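Local coordinates for protein fimbrin (Schizosaccharomyces pombe, PDB 1RT8) that binds and crosslinks actin filaments, associating with actin structures that maintain cell polarity and playing a role in cytokinesis, mating and spore formation, at residues 54-62 with 123-131. Numbering follows the deposited sequence.
Sequences LSKLINDSV and LVWQIIRRG. With SO4 (sulfate ion), chain C.
Ile-127 plugs into helix 52-61 among Leu-54, Leu-57, Ile-58 and Ser-61, a knob-into-hole contact between two near-parallel helices in the buried interior of the first calponin-homology domain. The short segment axes run 20° apart in direction, and the backbones draw together toward their C-terminal ends, where the CA atoms of Ser-61 and Gly-131 lie 3.9 Å apart, a closeness that the lack of a side chain at Gly-131 permits. The two branches of Ile-127 divide the work: CG2, anti to the backbone N, presses tightly on Leu-57 CG (3.5 Å), while CD1 meets Ile-58 CG1 (3.5 Å). One turn earlier, the side chains of Leu-54 and Val-124 cross at about a right angle. Ser-61 OG donates to Ile-127 O (2.7 Å) from above the carbonyl plane, opposite the face approached by Gly-131 N, so two donors grip this oxygen. With an alanine at Ser-61, Ile-127 O would probably keep the Gly-131 N bond but lose the one linking the helices. Just past helix 52-61, Val-62 CG2 lies over one guanidinium face of Arg-130, 3.3 Å from NH1, while Arg-130 NE hydrogen-bonds to Met-99 O. Helix 82-99 packs against Leu-54, Ile-58 and Val-62, and helix 11-25 touches Ile-128 through Phe-17 and His-20.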
ATOM      1  N   LEU A  54     -12.947   9.413   0.402  1.00 25.51           N
ATOM      2  CA  LEU A  54     -11.903   8.413   0.179  1.00 25.76           C
ATOM      3  C   LEU A  54     -10.522   8.933   0.550  1.00 23.77           C
ATOM      4  O   LEU A  54      -9.726   8.209   1.144  1.00 24.25           O
ATOM      5  CB  LEU A  54     -11.920   7.944  -1.279  1.00 24.45           C
ATOM      6  CG  LEU A  54     -13.154   7.103  -1.605  1.00 24.06           C
ATOM      7  CD1 LEU A  54     -13.211   6.798  -3.101  1.00 24.57           C
ATOM      8  CD2 LEU A  54     -13.111   5.826  -0.782  1.00 22.83           C
ATOM      9  N   SER A  55     -10.235  10.188   0.199  1.00 26.05           N
ATOM     10  CA  SER A  55      -8.944  10.792   0.522  1.00 25.97           C
ATOM     11  C   SER A  55      -8.770  10.824   2.036  1.00 26.44           C
ATOM     12  O   SER A  55      -7.673  10.583   2.550  1.00 25.24           O
ATOM     13  CB  SER A  55      -8.850  12.223  -0.035  1.00 27.04           C
ATOM     14  OG  SER A  55      -8.734  12.225  -1.447  1.00 28.19           O
ATOM     15  N   LYS A  56      -9.856  11.135   2.741  1.00 26.89           N
ATOM     16  CA  LYS A  56      -9.838  11.177   4.201  1.00 27.05           C
ATOM     17  C   LYS A  56      -9.596   9.769   4.763  1.00 25.64           C
ATOM     18  O   LYS A  56      -8.813   9.585   5.698  1.00 27.16           O
ATOM     19  CB  LYS A  56     -11.169  11.725   4.735  1.00 29.15           C
ATOM     20  CG  LYS A  56     -11.426  13.198   4.436  1.00 30.92           C
ATOM     21  CD  LYS A  56     -10.545  14.095   5.282  1.00 32.78           C
ATOM     22  CE  LYS A  56     -10.931  15.577   5.115  1.00 34.53           C
ATOM     23  NZ  LYS A  56     -10.180  16.426   6.086  1.00 32.96           N
ATOM     24  N   LEU A  57     -10.266   8.773   4.198  1.00 23.97           N
ATOM     25  CA  LEU A  57     -10.087   7.402   4.665  1.00 25.60           C
ATOM     26  C   LEU A  57      -8.621   6.983   4.484  1.00 25.09           C
ATOM     27  O   LEU A  57      -8.027   6.326   5.347  1.00 24.74           O
ATOM     28  CB  LEU A  57     -11.011   6.463   3.885  1.00 28.13           C
ATOM     29  CG  LEU A  57     -11.008   5.003   4.319  1.00 30.00           C
ATOM     30  CD1 LEU A  57     -11.498   4.899   5.762  1.00 32.47           C
ATOM     31  CD2 LEU A  57     -11.904   4.198   3.391  1.00 30.13           C
ATOM     32  N   ILE A  58      -8.035   7.385   3.362  1.00 24.28           N
ATOM     33  CA  ILE A  58      -6.641   7.076   3.085  1.00 24.24           C
ATOM     34  C   ILE A  58      -5.689   7.647   4.141  1.00 25.58           C
ATOM     35  O   ILE A  58      -4.740   6.977   4.550  1.00 23.15           O
ATOM     36  CB  ILE A  58      -6.241   7.617   1.711  1.00 24.08           C
ATOM     37  CG1 ILE A  58      -6.915   6.767   0.628  1.00 23.23           C
ATOM     38  CG2 ILE A  58      -4.710   7.661   1.581  1.00 21.90           C
ATOM     39  CD1 ILE A  58      -6.618   7.217  -0.775  1.00 25.61           C
ATOM     40  N   ASN A  59      -5.926   8.888   4.566  1.00 25.00           N
ATOM     41  CA  ASN A  59      -5.056   9.485   5.574  1.00 26.96           C
ATOM     42  C   ASN A  59      -5.288   8.922   6.968  1.00 27.96           C
ATOM     43  O   ASN A  59      -4.432   9.061   7.840  1.00 30.72           O
ATOM     44  CB  ASN A  59      -5.196  11.011   5.597  1.00 26.54           C
ATOM     45  CG  ASN A  59      -4.276  11.688   4.603  1.00 25.20           C
ATOM     46  OD1 ASN A  59      -3.191  11.182   4.306  1.00 24.36           O
ATOM     47  ND2 ASN A  59      -4.694  12.837   4.092  1.00 26.31           N
ATOM     48  N   ASP A  60      -6.448   8.311   7.190  1.00 29.91           N
ATOM     49  CA  ASP A  60      -6.730   7.690   8.484  1.00 30.55           C
ATOM     50  C   ASP A  60      -5.976   6.358   8.508  1.00 31.31           C
ATOM     51  O   ASP A  60      -5.372   5.990   9.512  1.00 30.15           O
ATOM     52  CB  ASP A  60      -8.233   7.440   8.662  1.00 32.39           C
ATOM     53  CG  ASP A  60      -8.551   6.669   9.944  1.00 34.33           C
ATOM     54  OD1 ASP A  60      -9.002   5.501   9.848  1.00 33.07           O
ATOM     55  OD2 ASP A  60      -8.353   7.229  11.047  1.00 31.24           O
ATOM     56  N   SER A  61      -6.002   5.641   7.388  1.00 29.46           N
ATOM     57  CA  SER A  61      -5.313   4.359   7.304  1.00 30.21           C
ATOM     58  C   SER A  61      -3.805   4.524   7.364  1.00 29.20           C
ATOM     59  O   SER A  61      -3.128   3.798   8.084  1.00 28.13           O
ATOM     60  CB  SER A  61      -5.690   3.628   6.014  1.00 31.68           C
ATOM     61  OG  SER A  61      -7.039   3.195   6.060  1.00 36.45           O
ATOM     62  N   VAL A  62      -3.279   5.466   6.585  1.00 29.78           N
ATOM     63  CA  VAL A  62      -1.842   5.725   6.560  1.00 28.68           C
ATOM     64  C   VAL A  62      -1.636   7.232   6.593  1.00 29.90           C
ATOM     65  O   VAL A  62      -1.589   7.903   5.559  1.00 28.30           O
ATOM     66  CB  VAL A  62      -1.181   5.133   5.296  1.00 30.67           C
ATOM     67  CG1 VAL A  62       0.307   5.453   5.291  1.00 30.23           C
ATOM     68  CG2 VAL A  62      -1.407   3.625   5.253  1.00 28.94           C
ATOM     69  N   LEU A 123     -12.457  -0.841  -3.003  1.00 24.40           N
ATOM     70  CA  LEU A 123     -11.367   0.062  -2.663  1.00 25.29           C
ATOM     71  C   LEU A 123     -11.456   0.485  -1.189  1.00 24.70           C
ATOM     72  O   LEU A 123     -10.437   0.663  -0.509  1.00 22.86           O
ATOM     73  CB  LEU A 123     -11.421   1.286  -3.574  1.00 24.23           C
ATOM     74  CG  LEU A 123     -10.435   2.423  -3.319  1.00 25.62           C
ATOM     75  CD1 LEU A 123      -9.004   1.915  -3.339  1.00 26.12           C
ATOM     76  CD2 LEU A 123     -10.641   3.481  -4.386  1.00 23.72           C
ATOM     77  N   VAL A 124     -12.678   0.636  -0.694  1.00 25.68           N
ATOM     78  CA  VAL A 124     -12.876   1.012   0.702  1.00 25.96           C
ATOM     79  C   VAL A 124     -12.276  -0.051   1.613  1.00 25.23           C
ATOM     80  O   VAL A 124     -11.548   0.261   2.565  1.00 23.85           O
ATOM     81  CB  VAL A 124     -14.386   1.186   1.026  1.00 27.34           C
ATOM     82  CG1 VAL A 124     -14.631   1.062   2.538  1.00 26.71           C
ATOM     83  CG2 VAL A 124     -14.844   2.555   0.549  1.00 27.52           C
ATOM     84  N   TRP A 125     -12.574  -1.312   1.315  1.00 25.02           N
ATOM     85  CA  TRP A 125     -12.054  -2.412   2.114  1.00 25.70           C
ATOM     86  C   TRP A 125     -10.526  -2.460   2.053  1.00 25.71           C
ATOM     87  O   TRP A 125      -9.866  -2.635   3.088  1.00 25.49           O
ATOM     88  CB  TRP A 125     -12.655  -3.749   1.646  1.00 26.64           C
ATOM     89  CG  TRP A 125     -11.927  -4.943   2.183  1.00 26.89           C
ATOM     90  CD1 TRP A 125     -11.311  -5.916   1.457  1.00 27.22           C
ATOM     91  CD2 TRP A 125     -11.670  -5.249   3.564  1.00 26.58           C
ATOM     92  NE1 TRP A 125     -10.680  -6.808   2.293  1.00 27.36           N
ATOM     93  CE2 TRP A 125     -10.883  -6.421   3.592  1.00 26.89           C
ATOM     94  CE3 TRP A 125     -12.023  -4.644   4.774  1.00 26.21           C
ATOM     95  CZ2 TRP A 125     -10.443  -7.000   4.786  1.00 24.50           C
ATOM     96  CZ3 TRP A 125     -11.583  -5.222   5.966  1.00 24.41           C
ATOM     97  CH2 TRP A 125     -10.801  -6.387   5.958  1.00 25.83           C
ATOM     98  N   GLN A 126      -9.954  -2.285   0.862  1.00 22.91           N
ATOM     99  CA  GLN A 126      -8.499  -2.325   0.759  1.00 24.00           C
ATOM    100  C   GLN A 126      -7.877  -1.235   1.626  1.00 24.77           C
ATOM    101  O   GLN A 126      -6.869  -1.473   2.306  1.00 23.10           O
ATOM    102  CB  GLN A 126      -8.039  -2.158  -0.695  1.00 27.97           C
ATOM    103  CG  GLN A 126      -8.371  -3.342  -1.614  1.00 30.12           C
ATOM    104  CD  GLN A 126      -7.737  -4.655  -1.153  1.00 33.58           C
ATOM    105  OE1 GLN A 126      -6.549  -4.708  -0.817  1.00 33.04           O
ATOM    106  NE2 GLN A 126      -8.531  -5.724  -1.145  1.00 34.07           N
ATOM    107  N   ILE A 127      -8.475  -0.043   1.608  1.00 23.89           N
ATOM    108  CA  ILE A 127      -7.961   1.064   2.419  1.00 24.91           C
ATOM    109  C   ILE A 127      -8.084   0.745   3.917  1.00 24.17           C
ATOM    110  O   ILE A 127      -7.125   0.936   4.671  1.00 24.10           O
ATOM    111  CB  ILE A 127      -8.689   2.396   2.098  1.00 26.07           C
ATOM    112  CG1 ILE A 127      -8.428   2.782   0.635  1.00 25.20           C
ATOM    113  CG2 ILE A 127      -8.179   3.520   2.997  1.00 25.86           C
ATOM    114  CD1 ILE A 127      -9.113   4.065   0.190  1.00 25.82           C
ATOM    115  N   ILE A 128      -9.249   0.248   4.336  1.00 23.85           N
ATOM    116  CA  ILE A 128      -9.490  -0.104   5.738  1.00 24.85           C
ATOM    117  C   ILE A 128      -8.542  -1.203   6.194  1.00 26.66           C
ATOM    118  O   ILE A 128      -7.992  -1.146   7.299  1.00 26.64           O
ATOM    119  CB  ILE A 128     -10.933  -0.599   5.972  1.00 25.59           C
ATOM    120  CG1 ILE A 128     -11.921   0.564   5.853  1.00 24.80           C
ATOM    121  CG2 ILE A 128     -11.050  -1.239   7.363  1.00 27.99           C
ATOM    122  CD1 ILE A 128     -13.364   0.147   6.032  1.00 26.08           C
ATOM    123  N   ARG A 129      -8.367  -2.212   5.343  1.00 26.71           N
ATOM    124  CA  ARG A 129      -7.482  -3.332   5.642  1.00 26.76           C
ATOM    125  C   ARG A 129      -6.042  -2.872   5.810  1.00 27.03           C
ATOM    126  O   ARG A 129      -5.353  -3.320   6.719  1.00 28.15           O
ATOM    127  CB  ARG A 129      -7.574  -4.381   4.531  1.00 26.03           C
ATOM    128  CG  ARG A 129      -6.524  -5.487   4.597  1.00 26.82           C
ATOM    129  CD  ARG A 129      -6.831  -6.580   3.574  1.00 26.92           C
ATOM    130  NE  ARG A 129      -5.822  -7.633   3.544  1.00 28.59           N
ATOM    131  CZ  ARG A 129      -4.592  -7.475   3.069  1.00 32.12           C
ATOM    132  NH1 ARG A 129      -4.211  -6.300   2.579  1.00 33.89           N
ATOM    133  NH2 ARG A 129      -3.741  -8.494   3.072  1.00 31.52           N
ATOM    134  N   ARG A 130      -5.591  -1.976   4.936  1.00 27.42           N
ATOM    135  CA  ARG A 130      -4.231  -1.469   5.010  1.00 27.24           C
ATOM    136  C   ARG A 130      -3.961  -0.733   6.326  1.00 28.77           C
ATOM    137  O   ARG A 130      -2.834  -0.723   6.813  1.00 28.21           O
ATOM    138  CB  ARG A 130      -3.950  -0.533   3.825  1.00 28.71           C
ATOM    139  CG  ARG A 130      -2.608   0.218   3.896  1.00 30.01           C
ATOM    140  CD  ARG A 130      -1.422  -0.738   3.937  1.00 34.49           C
ATOM    141  NE  ARG A 130      -0.146  -0.036   4.087  1.00 37.11           N
ATOM    142  CZ  ARG A 130       0.245   0.597   5.194  1.00 38.40           C
ATOM    143  NH1 ARG A 130      -0.534   0.625   6.270  1.00 38.84           N
ATOM    144  NH2 ARG A 130       1.419   1.217   5.221  1.00 39.27           N
ATOM    145  N   GLY A 131      -4.996  -0.139   6.908  1.00 28.56           N
ATOM    146  CA  GLY A 131      -4.815   0.597   8.149  1.00 31.35           C
ATOM    147  C   GLY A 131      -4.981  -0.181   9.446  1.00 33.50           C
ATOM    148  O   GLY A 131      -4.540   0.275  10.500  1.00 32.41           O
TER
HETATM  149  S   SO4 C9002      -0.747  -8.092   0.598  1.00 86.97           S
HETATM  150  O1  SO4 C9002      -2.275  -7.551   0.632  1.00 87.19           O
HETATM  151  O2  SO4 C9002      -0.151  -7.575   1.814  1.00 86.98           O
HETATM  152  O3  SO4 C9002      -0.733  -9.396   0.530  1.00 86.54           O
HETATM  153  O4  SO4 C9002      -0.190  -7.402  -0.537  1.00 87.38           O